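Local coordinates for protein probable acylphosphatase (Bacillus subtilis, PDB 3BR8) that catalyses the hydrolysis of acyl phosphates to a carboxylate and phosphate, at residues L2-I7 with I72-S77; R11-G16 with G40-L45; Y19-E24 with H84-V89; R28-W33 with Q54-A59. All coordinates share one frame; numbering follows the deposited sequence. Where two conformers were deposited one is given.

Interaction 1. Residues L2-I7 with I72-S77; sequences LQYRII and ISVTES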
loop_
_atom_site.group_PDB
_atom_site.type_symbol
_atom_site.label_atom_id
_atom_site.label_comp_id
_atom_site.label_asym_id
_atom_site.label_seq_id
_atom_site.Cartn_x
_atom_site.Cartn_y
_atom_site.Cartn_z
ATOM N N LEU A 2 -4.641 1.960 -13.349
ATOM C CA LEU A 2 -3.625 2.879 -12.900
ATOM C C LEU A 2 -2.779 2.087 -11.909
ATOM O O LEU A 2 -3.273 1.145 -11.276
ATOM C CB LEU A 2 -4.268 4.110 -12.253
ATOM C CG LEU A 2 -3.614 5.482 -12.464
ATOM C CD1 LEU A 2 -3.435 5.852 -13.936
ATOM C CD2 LEU A 2 -4.424 6.545 -11.738
ATOM N N GLN A 3 -1.499 2.437 -11.832
ATOM C CA GLN A 3 -0.577 1.911 -10.830
ATOM C C GLN A 3 -0.152 3.055 -9.914
ATOM O O GLN A 3 0.307 4.104 -10.391
ATOM C CB GLN A 3 0.662 1.294 -11.505
ATOM C CG GLN A 3 1.688 0.677 -10.550
ATOM C CD GLN A 3 2.987 0.267 -11.238
ATOM O OE1 GLN A 3 3.104 -0.841 -11.756
ATOM N NE2 GLN A 3 3.984 1.151 -11.204
ATOM N N TYR A 4 -0.284 2.849 -8.604
ATOM C CA TYR A 4 0.302 3.769 -7.633
ATOM C C TYR A 4 1.522 3.150 -6.969
ATOM O O TYR A 4 1.498 1.989 -6.558
ATOM C CB TYR A 4 -0.692 4.126 -6.523
ATOM C CG TYR A 4 -1.797 5.099 -6.851
ATOM C CD1 TYR A 4 -2.799 5.333 -5.924
ATOM C CD2 TYR A 4 -1.841 5.793 -8.063
ATOM C CE1 TYR A 4 -3.817 6.210 -6.179
ATOM C CE2 TYR A 4 -2.866 6.690 -8.332
ATOM C CZ TYR A 4 -3.853 6.886 -7.383
ATOM O OH TYR A 4 -4.873 7.767 -7.642
ATOM N N ARG A 5 2.562 3.963 -6.838
ATOM C CA ARG A 5 3.696 3.678 -5.967
ATOM C C ARG A 5 3.557 4.546 -4.726
ATOM O O ARG A 5 3.633 5.775 -4.810
ATOM C CB ARG A 5 5.003 3.997 -6.679
ATOM C CG ARG A 5 5.307 3.080 -7.814
ATOM C CD ARG A 5 6.610 3.501 -8.417
ATOM N NE ARG A 5 6.992 2.668 -9.543
ATOM C CZ ARG A 5 8.127 2.827 -10.216
ATOM N NH1 ARG A 5 8.978 3.790 -9.873
ATOM N NH2 ARG A 5 8.409 2.030 -11.235
ATOM N N ILE A 6 3.349 3.907 -3.580
ATOM C CA ILE A 6 3.078 4.593 -2.320
ATOM C C ILE A 6 4.206 4.299 -1.340
ATOM O O ILE A 6 4.566 3.137 -1.151
ATOM C CB ILE A 6 1.713 4.128 -1.729
ATOM C CG1 ILE A 6 0.573 4.321 -2.747
ATOM C CG2 ILE A 6 1.419 4.822 -0.398
ATOM C CD1 ILE A 6 -0.668 3.480 -2.460
ATOM N N ILE A 7 4.773 5.347 -0.742
ATOM C CA ILE A 7 5.747 5.170 0.335
ATOM C C ILE A 7 5.162 5.793 1.596
ATOM O O ILE A 7 4.749 6.966 1.594
ATOM C CB ILE A 7 7.119 5.803 0.010
ATOM C CG1 ILE A 7 7.729 5.156 -1.243
ATOM C CG2 ILE A 7 8.070 5.647 1.197
ATOM C CD1 ILE A 7 9.015 5.803 -1.759
ATOM N N ILE A 72 2.633 10.144 3.542
ATOM C CA ILE A 72 2.373 9.255 2.413
ATOM C C ILE A 72 2.725 9.990 1.123
ATOM O O ILE A 72 2.195 11.072 0.844
ATOM C CB ILE A 72 0.906 8.753 2.363
ATOM C CG1 ILE A 72 0.651 7.737 3.478
ATOM C CG2 ILE A 72 0.595 8.120 1.005
ATOM C CD1 ILE A 72 -0.678 7.018 3.394
ATOM N N SER A 73 3.651 9.415 0.364
ATOM C CA SER A 73 3.968 9.928 -0.961
ATOM C C SER A 73 3.387 8.959 -1.967
ATOM O O SER A 73 3.437 7.751 -1.761
ATOM C CB SER A 73 5.480 10.068 -1.151
ATOM O OG SER A 73 6.109 8.807 -1.265
ATOM N N VAL A 74 2.816 9.489 -3.038
ATOM C CA VAL A 74 2.211 8.668 -4.080
ATOM C C VAL A 74 2.705 9.186 -5.425
ATOM O O VAL A 74 2.670 10.391 -5.669
ATOM C CB VAL A 74 0.659 8.767 -4.058
ATOM C CG1 VAL A 74 0.029 7.803 -5.079
ATOM C CG2 VAL A 74 0.097 8.511 -2.663
ATOM N N THR A 75 3.196 8.292 -6.279
ATOM C CA THR A 75 3.425 8.598 -7.696
ATOM C C THR A 75 2.636 7.600 -8.545
ATOM O O THR A 75 2.379 6.469 -8.123
ATOM C CB THR A 75 4.919 8.556 -8.102
ATOM O OG1 THR A 75 5.433 7.235 -7.908
ATOM C CG2 THR A 75 5.750 9.560 -7.300
ATOM N N GLU A 76 2.260 8.018 -9.756
ATOM C CA GLU A 76 1.375 7.192 -10.574
ATOM C C GLU A 76 1.848 6.926 -12.002
ATOM O O GLU A 76 2.621 7.701 -12.566
ATOM C CB GLU A 76 -0.032 7.793 -10.592
ATOM C CG GLU A 76 -0.114 9.154 -11.272
ATOM C CD GLU A 76 -1.518 9.691 -11.336
ATOM O OE1 GLU A 76 -2.129 9.870 -10.264
ATOM O OE2 GLU A 76 -2.000 9.953 -12.459
ATOM N N SER A 77 1.352 5.829 -12.572
ATOM C CA SER A 77 1.649 5.438 -13.948
ATOM C C SER A 77 0.466 4.695 -14.561
ATOM O O SER A 77 -0.239 3.950 -13.871
ATOM C CB SER A 77 2.898 4.549 -14.003
ATOM O OG SER A 77 3.183 4.166 -15.338
HETATM O O HOH W 1 5.908 7.114 -3.774
#
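Tyr-4, Ile-6, Ile-72 and Val-74 form the apolar centre, on the face of the sheet that helix 50-62 packs against. Val-74 CG1 lies over one face of the Tyr-4 ring, 4.0 Å from its centroid and displaced toward the CG end. It gets there because CG1 stands anti to the backbone N (chi1 -175°), which swings it across to the neighbouring strand. Ile-6 and Ile-72 run side by side in the same direction, touching through their CG2 methyls at 3.7 Å. Toward the end of strand 68-77 Glu-76 lays its CB 3.7 Å from Tyr-4 CD2, and its carboxylate plane is turned only 25° from the ring. On the other face Thr-75 OG1 rests 3.5 Å from Arg-5 CB, and Ser-73 OG sits against Ile-7 CB. A water bridges the strands there, donating to Arg-5 O and hydrogen-bonded to Ser-73 OG. Between the two faces, Gln-3, Arg-5 and Ile-7 each exchange two backbone hydrogen bonds with Ser-77, Thr-75 and Ser-73; Arg-5 N to Thr-75 O measures 2.8 Å. This regular antiparallel ladder joins edge strand 68-77 to strand 2-9 in the alpha/beta sandwich (ferredoxin-like) fold of acylphosphatases.

Interaction 2. Residues R11-G16 with G40-L45; sequences RVQGVG and GRVEIL. With PO4 (phosphate ion), chain B.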
loop_
_atom_site.group_PDB
_atom_site.type_symbol
_atom_site.label_atom_id
_atom_site.label_comp_id
_atom_site.label_asym_id
_atom_site.label_seq_id
_atom_site.Cartn_x
_atom_site.Cartn_y
_atom_site.Cartn_z
ATOM N N ARG A 11 5.536 5.649 12.394
ATOM C CA ARG A 11 5.654 4.420 13.162
ATOM C C ARG A 11 4.855 3.372 12.411
ATOM O O ARG A 11 3.669 3.156 12.685
ATOM C CB ARG A 11 5.098 4.614 14.569
ATOM C CG ARG A 11 5.369 3.439 15.506
ATOM C CD ARG A 11 4.444 3.447 16.727
ATOM N NE ARG A 11 4.486 4.724 17.440
ATOM C CZ ARG A 11 3.447 5.535 17.636
ATOM N NH1 ARG A 11 2.231 5.218 17.198
ATOM N NH2 ARG A 11 3.627 6.672 18.299
ATOM N N VAL A 12 5.506 2.740 11.441
ATOM C CA VAL A 12 4.797 1.898 10.480
ATOM C C VAL A 12 5.394 0.506 10.276
ATOM O O VAL A 12 5.014 -0.194 9.332
ATOM C CB VAL A 12 4.566 2.640 9.123
ATOM C CG1 VAL A 12 3.604 3.813 9.319
ATOM C CG2 VAL A 12 5.891 3.117 8.508
ATOM N N GLN A 13 6.318 0.113 11.154
ATOM C CA GLN A 13 6.854 -1.256 11.150
ATOM C C GLN A 13 6.729 -1.902 12.525
ATOM O O GLN A 13 6.710 -1.206 13.536
ATOM C CB GLN A 13 8.304 -1.294 10.669
ATOM C CG GLN A 13 8.444 -0.843 9.226
ATOM C CD GLN A 13 9.818 -1.075 8.626
ATOM O OE1 GLN A 13 10.068 -0.713 7.473
ATOM N NE2 GLN A 13 10.703 -1.700 9.384
ATOM N N GLY A 14 6.631 -3.229 12.555
ATOM C CA GLY A 14 6.415 -3.952 13.804
ATOM C C GLY A 14 5.057 -3.668 14.412
ATOM O O GLY A 14 4.877 -3.814 15.623
ATOM N N VAL A 15 4.101 -3.271 13.567
ATOM C CA VAL A 15 2.751 -2.906 14.020
ATOM C C VAL A 15 1.650 -3.581 13.197
ATOM O O VAL A 15 0.510 -3.114 13.189
ATOM C CB VAL A 15 2.519 -1.360 14.010
ATOM C CG1 VAL A 15 3.303 -0.676 15.135
ATOM C CG2 VAL A 15 2.888 -0.758 12.650
ATOM N N GLY A 16 1.983 -4.679 12.519
ATOM C CA GLY A 16 1.014 -5.363 11.669
ATOM C C GLY A 16 0.555 -4.533 10.475
ATOM O O GLY A 16 -0.559 -4.714 9.956
ATOM N N GLY A 40 12.857 1.927 7.661
ATOM C CA GLY A 40 11.656 2.152 8.468
ATOM C C GLY A 40 10.387 2.426 7.681
ATOM O O GLY A 40 9.283 2.323 8.211
ATOM N N ARG A 41 10.538 2.780 6.413
ATOM C CA ARG A 41 9.387 3.081 5.572
ATOM C C ARG A 41 8.764 1.818 4.999
ATOM O O ARG A 41 9.364 0.738 5.034
ATOM C CB ARG A 41 9.787 4.030 4.454
ATOM C CG ARG A 41 10.261 5.385 4.958
ATOM C CD ARG A 41 10.628 6.292 3.809
ATOM N NE ARG A 41 11.771 5.759 3.074
ATOM C CZ ARG A 41 12.266 6.285 1.957
ATOM N NH1 ARG A 41 11.706 7.358 1.412
ATOM N NH2 ARG A 41 13.318 5.723 1.378
ATOM N N VAL A 42 7.552 1.974 4.475
ATOM C CA VAL A 42 6.824 0.857 3.879
ATOM C C VAL A 42 6.511 1.223 2.431
ATOM O O VAL A 42 5.985 2.309 2.155
ATOM C CB VAL A 42 5.521 0.554 4.663
ATOM C CG1 VAL A 42 4.715 -0.537 3.975
ATOM C CG2 VAL A 42 5.852 0.142 6.097
ATOM N N GLU A 43 6.874 0.334 1.511
ATOM C CA GLU A 43 6.576 0.536 0.103
ATOM C C GLU A 43 5.347 -0.283 -0.288
ATOM O O GLU A 43 5.176 -1.419 0.154
ATOM C CB GLU A 43 7.797 0.212 -0.782
ATOM C CG GLU A 43 7.946 -1.234 -1.195
ATOM C CD GLU A 43 9.066 -1.455 -2.185
ATOM O OE1 GLU A 43 10.124 -0.815 -2.035
ATOM O OE2 GLU A 43 8.896 -2.290 -3.095
ATOM N N ILE A 44 4.484 0.320 -1.098
ATOM C CA ILE A 44 3.264 -0.319 -1.560
ATOM C C ILE A 44 3.132 -0.053 -3.053
ATOM O O ILE A 44 3.133 1.110 -3.473
ATOM C CB ILE A 44 2.005 0.264 -0.866
ATOM C CG1 ILE A 44 2.080 0.180 0.668
ATOM C CG2 ILE A 44 0.752 -0.445 -1.388
ATOM C CD1 ILE A 44 0.979 0.975 1.388
ATOM N N LEU A 45 3.043 -1.123 -3.845
ATOM C CA LEU A 45 2.708 -1.003 -5.255
ATOM C C LEU A 45 1.287 -1.523 -5.400
ATOM O O LEU A 45 1.005 -2.659 -5.003
ATOM C CB LEU A 45 3.681 -1.827 -6.101
ATOM C CG LEU A 45 3.654 -1.679 -7.619
ATOM C CD1 LEU A 45 2.565 -2.522 -8.296
ATOM C CD2 LEU A 45 3.605 -0.216 -8.018
HETATM P P PO4 B . 4.833 -5.140 10.344
HETATM O O1 PO4 B . 4.279 -3.724 10.497
HETATM O O2 PO4 B . 4.359 -5.871 11.582
HETATM O O3 PO4 B . 6.349 -5.036 10.295
HETATM O O4 PO4 B . 4.204 -5.755 9.101
HETATM O O HOH W 2 8.489 2.957 10.774
#
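The backbones of Val-12 and Gln-13 come within 6.8 Å and 6.5 Å, CA to CA, of Arg-41 and Gly-40, too wide for a ladder, and a water bridges Val-12 and Gly-40, accepting from Val-12 N and donating to Gly-40 O. Val-12 reaches across with CG2, which meets Val-42 CG2 at 3.8 Å and also rests on Gly-40 O. That Val-42 methyl extends further, to 3.4 Å from Val-12 O. The extended Gln-13 side chain lies along the Gly-40 peptide, with CG 3.4 Å from Gly-40 O. Beyond these side chains the loop turns its amides onto a bound phosphate, probably from the crystallisation liquor: Gly-14 N, Val-15 N and Gly-16 N each donate to a different oxygen, O3, O1 and O2, the shortest bond being Gly-16 N to O2 at 2.8 Å. Gly-14 and Gly-16 both have positive phi, which favours glycine in this anion-binding turn. Phe-17 N and the active-site residues Arg-18 and Asn-36 also hydrogen-bond to the phosphate. The loop follows strand 2-9 and leads, with Gly-16 as N-cap, into helix 17-27, while Val-42 opens strand 42-48 between strands 2-9 and 31-36.

Interaction 3. Residues Y19-E24 with H84-V89; sequences YFVQME and HRFSIV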
loop_
_atom_site.group_PDB
_atom_site.type_symbol
_atom_site.label_atom_id
_atom_site.label_comp_id
_atom_site.label_asym_id
_atom_site.label_seq_id
_atom_site.Cartn_x
_atom_site.Cartn_y
_atom_site.Cartn_z
ATOM N N TYR A 19 0.191 -6.650 6.999
ATOM C CA TYR A 19 -1.078 -7.377 7.046
ATOM C C TYR A 19 -2.268 -6.445 6.781
ATOM O O TYR A 19 -3.167 -6.775 5.998
ATOM C CB TYR A 19 -1.244 -8.064 8.404
ATOM C CG TYR A 19 -2.670 -8.466 8.710
ATOM C CD1 TYR A 19 -3.213 -9.657 8.214
ATOM C CD2 TYR A 19 -3.491 -7.638 9.480
ATOM C CE1 TYR A 19 -4.538 -10.008 8.497
ATOM C CE2 TYR A 19 -4.808 -7.969 9.746
ATOM C CZ TYR A 19 -5.325 -9.146 9.250
ATOM O OH TYR A 19 -6.625 -9.463 9.525
ATOM N N PHE A 20 -2.297 -5.292 7.449
ATOM C CA PHE A 20 -3.383 -4.340 7.269
ATOM C C PHE A 20 -3.500 -3.881 5.820
ATOM O O PHE A 20 -4.596 -3.866 5.254
ATOM C CB PHE A 20 -3.192 -3.140 8.199
ATOM C CG PHE A 20 -4.086 -1.988 7.869
ATOM C CD1 PHE A 20 -5.455 -2.068 8.111
ATOM C CD2 PHE A 20 -3.576 -0.841 7.284
ATOM C CE1 PHE A 20 -6.302 -1.021 7.793
ATOM C CE2 PHE A 20 -4.422 0.212 6.962
ATOM C CZ PHE A 20 -5.786 0.119 7.215
ATOM N N VAL A 21 -2.371 -3.498 5.229
ATOM C CA VAL A 21 -2.364 -3.043 3.840
ATOM C C VAL A 21 -2.853 -4.159 2.918
ATOM O O VAL A 21 -3.635 -3.912 2.005
ATOM C CB VAL A 21 -0.961 -2.578 3.421
ATOM C CG1 VAL A 21 -0.869 -2.350 1.906
ATOM C CG2 VAL A 21 -0.577 -1.310 4.163
ATOM N N GLN A 22 -2.409 -5.387 3.165
ATOM C CA GLN A 22 -2.845 -6.513 2.342
ATOM C C GLN A 22 -4.357 -6.763 2.433
ATOM O O GLN A 22 -5.017 -7.040 1.414
ATOM C CB GLN A 22 -2.078 -7.777 2.720
ATOM C CG GLN A 22 -2.403 -9.001 1.886
ATOM C CD GLN A 22 -1.717 -10.204 2.441
ATOM O OE1 GLN A 22 -1.786 -10.460 3.643
ATOM N NE2 GLN A 22 -1.009 -10.938 1.590
ATOM N N MET A 23 -4.920 -6.674 3.633
ATOM C CA MET A 23 -6.366 -6.848 3.784
ATOM C C MET A 23 -7.120 -5.770 3.045
ATOM O O MET A 23 -8.123 -6.057 2.394
ATOM C CB MET A 23 -6.804 -6.878 5.256
ATOM C CG MET A 23 -6.245 -8.033 6.104
ATOM S SD MET A 23 -6.534 -9.706 5.464
ATOM C CE MET A 23 -4.978 -10.034 4.597
ATOM N N GLU A 24 -6.628 -4.534 3.122
ATOM C CA GLU A 24 -7.279 -3.435 2.408
ATOM C C GLU A 24 -7.168 -3.618 0.905
ATOM O O GLU A 24 -8.128 -3.372 0.169
ATOM C CB GLU A 24 -6.677 -2.094 2.823
ATOM C CG GLU A 24 -7.223 -1.563 4.125
ATOM C CD GLU A 24 -8.727 -1.276 4.092
ATOM O OE1 GLU A 24 -9.277 -0.784 3.079
ATOM O OE2 GLU A 24 -9.351 -1.506 5.134
ATOM N N HIS A 84 -1.255 -9.938 -10.640
ATOM C CA HIS A 84 -2.404 -10.549 -10.047
ATOM C C HIS A 84 -2.005 -10.732 -8.584
ATOM O O HIS A 84 -0.847 -10.947 -8.268
ATOM C CB HIS A 84 -2.666 -11.924 -10.680
ATOM C CG HIS A 84 -3.207 -11.871 -12.079
ATOM N ND1 HIS A 84 -3.359 -12.995 -12.857
ATOM C CD2 HIS A 84 -3.650 -10.838 -12.823
ATOM C CE1 HIS A 84 -3.874 -12.656 -14.023
ATOM N NE2 HIS A 84 -4.042 -11.348 -14.032
ATOM N N ARG A 85 -2.988 -10.660 -7.726
ATOM C CA ARG A 85 -2.769 -10.901 -6.309
ATOM C C ARG A 85 -1.969 -9.786 -5.649
ATOM O O ARG A 85 -1.247 -9.005 -6.300
ATOM C CB ARG A 85 -2.098 -12.257 -6.060
ATOM C CG ARG A 85 -2.916 -13.451 -6.540
ATOM N N PHE A 86 -2.129 -9.720 -4.338
ATOM C CA PHE A 86 -1.445 -8.735 -3.539
ATOM C C PHE A 86 -0.654 -9.457 -2.457
ATOM O O PHE A 86 -1.222 -10.138 -1.587
ATOM C CB PHE A 86 -2.413 -7.714 -2.944
ATOM C CG PHE A 86 -1.716 -6.513 -2.401
ATOM C CD1 PHE A 86 -1.543 -5.373 -3.180
ATOM C CD2 PHE A 86 -1.180 -6.542 -1.112
ATOM C CE1 PHE A 86 -0.879 -4.278 -2.668
ATOM C CE2 PHE A 86 -0.515 -5.459 -0.598
ATOM C CZ PHE A 86 -0.367 -4.324 -1.366
ATOM N N SER A 87 0.660 -9.295 -2.512
ATOM C CA SER A 87 1.538 -10.078 -1.665
ATOM C C SER A 87 2.280 -9.235 -0.650
ATOM O O SER A 87 2.597 -8.074 -0.910
ATOM C CB SER A 87 2.552 -10.803 -2.544
ATOM O OG SER A 87 1.891 -11.705 -3.404
ATOM N N ILE A 88 2.557 -9.833 0.507
ATOM C CA ILE A 88 3.569 -9.313 1.413
ATOM C C ILE A 88 4.883 -9.916 0.926
ATOM O O ILE A 88 5.050 -11.141 0.949
ATOM C CB ILE A 88 3.293 -9.684 2.903
ATOM C CG1 ILE A 88 1.967 -9.074 3.386
ATOM C CG2 ILE A 88 4.467 -9.255 3.802
ATOM C CD1 ILE A 88 1.518 -9.527 4.796
ATOM N N VAL A 89 5.819 -9.072 0.505
ATOM C CA VAL A 89 7.027 -9.528 -0.172
ATOM C C VAL A 89 8.259 -9.135 0.615
ATOM O O VAL A 89 8.248 -8.226 1.443
ATOM C CB VAL A 89 7.174 -9.035 -1.649
ATOM C CG1 VAL A 89 5.995 -9.496 -2.516
ATOM C CG2 VAL A 89 7.350 -7.532 -1.723
#
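Gln-22 reaches from helix 17-27 to the edge strand 86-88, and Phe-86 and Ile-88 receive it. Its CB lies 4.1 Å from CD2 of the Phe-86 ring, which also meets Gln-22 CA. CG, anti to the backbone N (chi1 -177°), passes the same ring carbon and lies 3.8 Å from Phe-86 O; the extended chain beyond it takes the amide on toward Ile-88. CD comes next to Ile-88 CG1, where the two side chains cross at about a right angle. At the tip the amide divides its partners: OE1 touches the Ile-88 CD1 methyl at 3.6 Å, and NE2 donates to Phe-86 O. This bond is long at 3.3 Å but nearly straight (172°), with the acceptor in the amide plane and the donor tilted 22° from the carbonyl plane. The amide therefore ties the side chain directly to the strand backbone. One helix residue back, Val-21 CG1 packs obliquely against Phe-86 CZ at 3.9 Å. The Phe-86 ring, thrown toward the helix with CG anti to its backbone N, touches Val-21 and Ala-25 of the helix and Ile-44 of strand 42-48. Ile-88 also touches the active-site Arg-18. Helix and strand run antiparallel, with short-segment axes 8.5 Å apart at closest approach, an instance of a helix packed on the sheet of the acylphosphatase alpha/beta sandwich, close to the phosphate site.

Interaction 4. Residues R28-W33 with Q54-A59; sequences RKLAGW and QSFVEA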
loop_
_atom_site.group_PDB
_atom_site.type_symbol
_atom_site.label_atom_id
_atom_site.label_comp_id
_atom_site.label_asym_id
_atom_site.label_seq_id
_atom_site.Cartn_x
_atom_site.Cartn_y
_atom_site.Cartn_z
ATOM N N ARG A 28 -10.243 -4.284 -1.724
ATOM C CA ARG A 28 -10.429 -3.363 -2.833
ATOM C C ARG A 28 -10.000 -3.937 -4.182
ATOM O O ARG A 28 -9.998 -3.233 -5.185
ATOM C CB ARG A 28 -9.742 -2.033 -2.513
ATOM C CG ARG A 28 -10.296 -1.428 -1.243
ATOM C CD ARG A 28 -9.670 -0.088 -0.848
ATOM N NE ARG A 28 -10.103 0.188 0.520
ATOM C CZ ARG A 28 -11.289 0.691 0.859
ATOM N NH1 ARG A 28 -12.156 1.121 -0.060
ATOM N NH2 ARG A 28 -11.600 0.770 2.153
ATOM N N LYS A 29 -9.684 -5.229 -4.197
ATOM C CA LYS A 29 -9.317 -5.984 -5.411
ATOM C C LYS A 29 -8.151 -5.351 -6.180
ATOM O O LYS A 29 -8.156 -5.276 -7.406
ATOM C CB LYS A 29 -10.546 -6.271 -6.301
ATOM C CG LYS A 29 -11.642 -7.033 -5.553
ATOM C CD LYS A 29 -12.854 -7.355 -6.441
ATOM C CE LYS A 29 -14.000 -7.972 -5.645
ATOM N NZ LYS A 29 -15.120 -8.426 -6.549
ATOM N N LEU A 30 -7.153 -4.902 -5.430
ATOM C CA LEU A 30 -5.947 -4.318 -5.996
ATOM C C LEU A 30 -4.840 -5.360 -6.063
ATOM O O LEU A 30 -4.748 -6.235 -5.201
ATOM C CB LEU A 30 -5.502 -3.128 -5.142
ATOM C CG LEU A 30 -6.527 -2.005 -4.996
ATOM C CD1 LEU A 30 -5.998 -0.974 -4.015
ATOM C CD2 LEU A 30 -6.816 -1.376 -6.344
ATOM N N ALA A 31 -4.001 -5.258 -7.086
ATOM C CA ALA A 31 -2.862 -6.167 -7.240
ATOM C C ALA A 31 -1.545 -5.424 -7.000
ATOM O O ALA A 31 -1.462 -4.213 -7.186
ATOM C CB ALA A 31 -2.875 -6.794 -8.613
ATOM N N GLY A 32 -0.521 -6.146 -6.568
ATOM C CA GLY A 32 0.761 -5.529 -6.269
ATOM C C GLY A 32 1.381 -6.136 -5.032
ATOM O O GLY A 32 1.290 -7.354 -4.817
ATOM N N TRP A 33 2.004 -5.302 -4.203
ATOM C CA TRP A 33 2.694 -5.803 -3.021
ATOM C C TRP A 33 2.922 -4.720 -1.974
ATOM O O TRP A 33 2.796 -3.522 -2.248
ATOM C CB TRP A 33 4.049 -6.454 -3.393
ATOM C CG TRP A 33 5.113 -5.462 -3.874
ATOM C CD1 TRP A 33 5.950 -4.693 -3.092
ATOM C CD2 TRP A 33 5.450 -5.161 -5.230
ATOM N NE1 TRP A 33 6.773 -3.931 -3.889
ATOM C CE2 TRP A 33 6.495 -4.204 -5.203
ATOM C CE3 TRP A 33 4.977 -5.613 -6.467
ATOM C CZ2 TRP A 33 7.069 -3.691 -6.368
ATOM C CZ3 TRP A 33 5.541 -5.100 -7.627
ATOM C CH2 TRP A 33 6.580 -4.147 -7.568
ATOM N N GLN A 54 -8.002 5.258 -5.012
ATOM C CA GLN A 54 -8.158 6.469 -4.212
ATOM C C GLN A 54 -8.637 6.149 -2.805
ATOM O O GLN A 54 -8.100 6.673 -1.827
ATOM C CB GLN A 54 -9.126 7.433 -4.894
ATOM C CG GLN A 54 -9.305 8.743 -4.134
ATOM C CD GLN A 54 -10.217 9.722 -4.835
ATOM O OE1 GLN A 54 -10.829 10.580 -4.192
ATOM N NE2 GLN A 54 -10.311 9.616 -6.154
ATOM N N SER A 55 -9.660 5.301 -2.695
ATOM C CA SER A 55 -10.158 4.902 -1.386
ATOM C C SER A 55 -9.115 4.093 -0.603
ATOM O O SER A 55 -9.021 4.232 0.619
ATOM C CB SER A 55 -11.498 4.161 -1.507
ATOM O OG SER A 55 -11.397 2.971 -2.269
ATOM N N PHE A 56 -8.316 3.283 -1.297
ATOM C CA PHE A 56 -7.199 2.563 -0.662
ATOM C C PHE A 56 -6.193 3.510 -0.001
ATOM O O PHE A 56 -5.787 3.274 1.144
ATOM C CB PHE A 56 -6.521 1.707 -1.727
ATOM C CG PHE A 56 -5.288 0.956 -1.275
ATOM C CD1 PHE A 56 -5.373 -0.129 -0.405
ATOM C CD2 PHE A 56 -4.044 1.264 -1.825
ATOM C CE1 PHE A 56 -4.229 -0.843 -0.057
ATOM C CE2 PHE A 56 -2.900 0.547 -1.479
ATOM C CZ PHE A 56 -2.994 -0.515 -0.600
ATOM N N VAL A 57 -5.794 4.569 -0.704
ATOM C CA VAL A 57 -4.860 5.542 -0.140
ATOM C C VAL A 57 -5.397 6.123 1.173
ATOM O O VAL A 57 -4.659 6.258 2.160
ATOM C CB VAL A 57 -4.540 6.662 -1.164
ATOM C CG1 VAL A 57 -3.819 7.837 -0.507
ATOM C CG2 VAL A 57 -3.693 6.103 -2.287
ATOM N N GLU A 58 -6.687 6.456 1.202
ATOM C CA GLU A 58 -7.280 6.983 2.434
ATOM C C GLU A 58 -7.289 5.967 3.572
ATOM O O GLU A 58 -7.016 6.299 4.724
ATOM C CB GLU A 58 -8.685 7.518 2.175
ATOM C CG GLU A 58 -8.681 8.752 1.306
ATOM C CD GLU A 58 -7.700 9.807 1.810
ATOM O OE1 GLU A 58 -7.906 10.321 2.935
ATOM O OE2 GLU A 58 -6.733 10.112 1.077
ATOM N N ALA A 59 -7.580 4.713 3.237
ATOM C CA ALA A 59 -7.564 3.644 4.240
ATOM C C ALA A 59 -6.164 3.430 4.803
ATOM O O ALA A 59 -5.982 3.271 6.011
ATOM C CB ALA A 59 -8.115 2.340 3.661
#
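This is a contact between the turn that follows helix 17-27 and helix 50-62: Arg-28 and Leu-30 pack on the second helix on the helix-covered face of the sheet. Lys-29, with positive phi, closes the first helix in a Schellman motif, and the chain then heads for strand 31-36. Leu-30 sends CD1 over one face of the Phe-56 ring in a CH-pi contact, 3.8 Å from its centroid and displaced toward CG, which it approaches to 3.4 Å. The same ring meets Arg-28 CD at its edge, near the ring plane. CD itself sits 3.6 Å from Phe-56 CA, and the extended chain carries the guanidinium onward. There it lies across the helix, one face over the Ser-55 carbonyl, with NH2 4.1 Å from Ala-59 CB. NH1 makes a weak, bent hydrogen bond to Ser-55 OG (3.0 Å, 122°). That hydroxyl is also bonded within its own helix, to the carbonyls of Asn-51 and Ala-52, and Arg-28 NE forms a salt bridge with Glu-24. The arginine's charge is thus probably balanced at least in part by Glu-24 of helix 17-27, and what joins the two segments is a CH-pi and aliphatic contact with a weak polar link at its edge.

All four interactions reach one five-stranded sheet. Strand 42-48 of interaction 2 joins strand 2-9 of interaction 1, where Ile-6 N lies 2.8 Å from Ile-44 O, and on its other side strand 31-36, with Leu-45 N 2.9 Å from Trp-33 O. Strand 86-88 of interaction 3 extends the sheet beyond interaction 4, Arg-85 O being 3.0 Å from Gly-32 N. Ile-44 CG2 packs 3.8 Å from Phe-56 CE2 and 4.0 Å from Phe-86 CZ, linking interactions 2, 3 and 4. Interaction 2 holds the phosphate beside Arg-18 and Asn-36; the side chain of Ile-88 is about 4 Å from that of Arg-18, whereas Phe-56 is about 10 Å away.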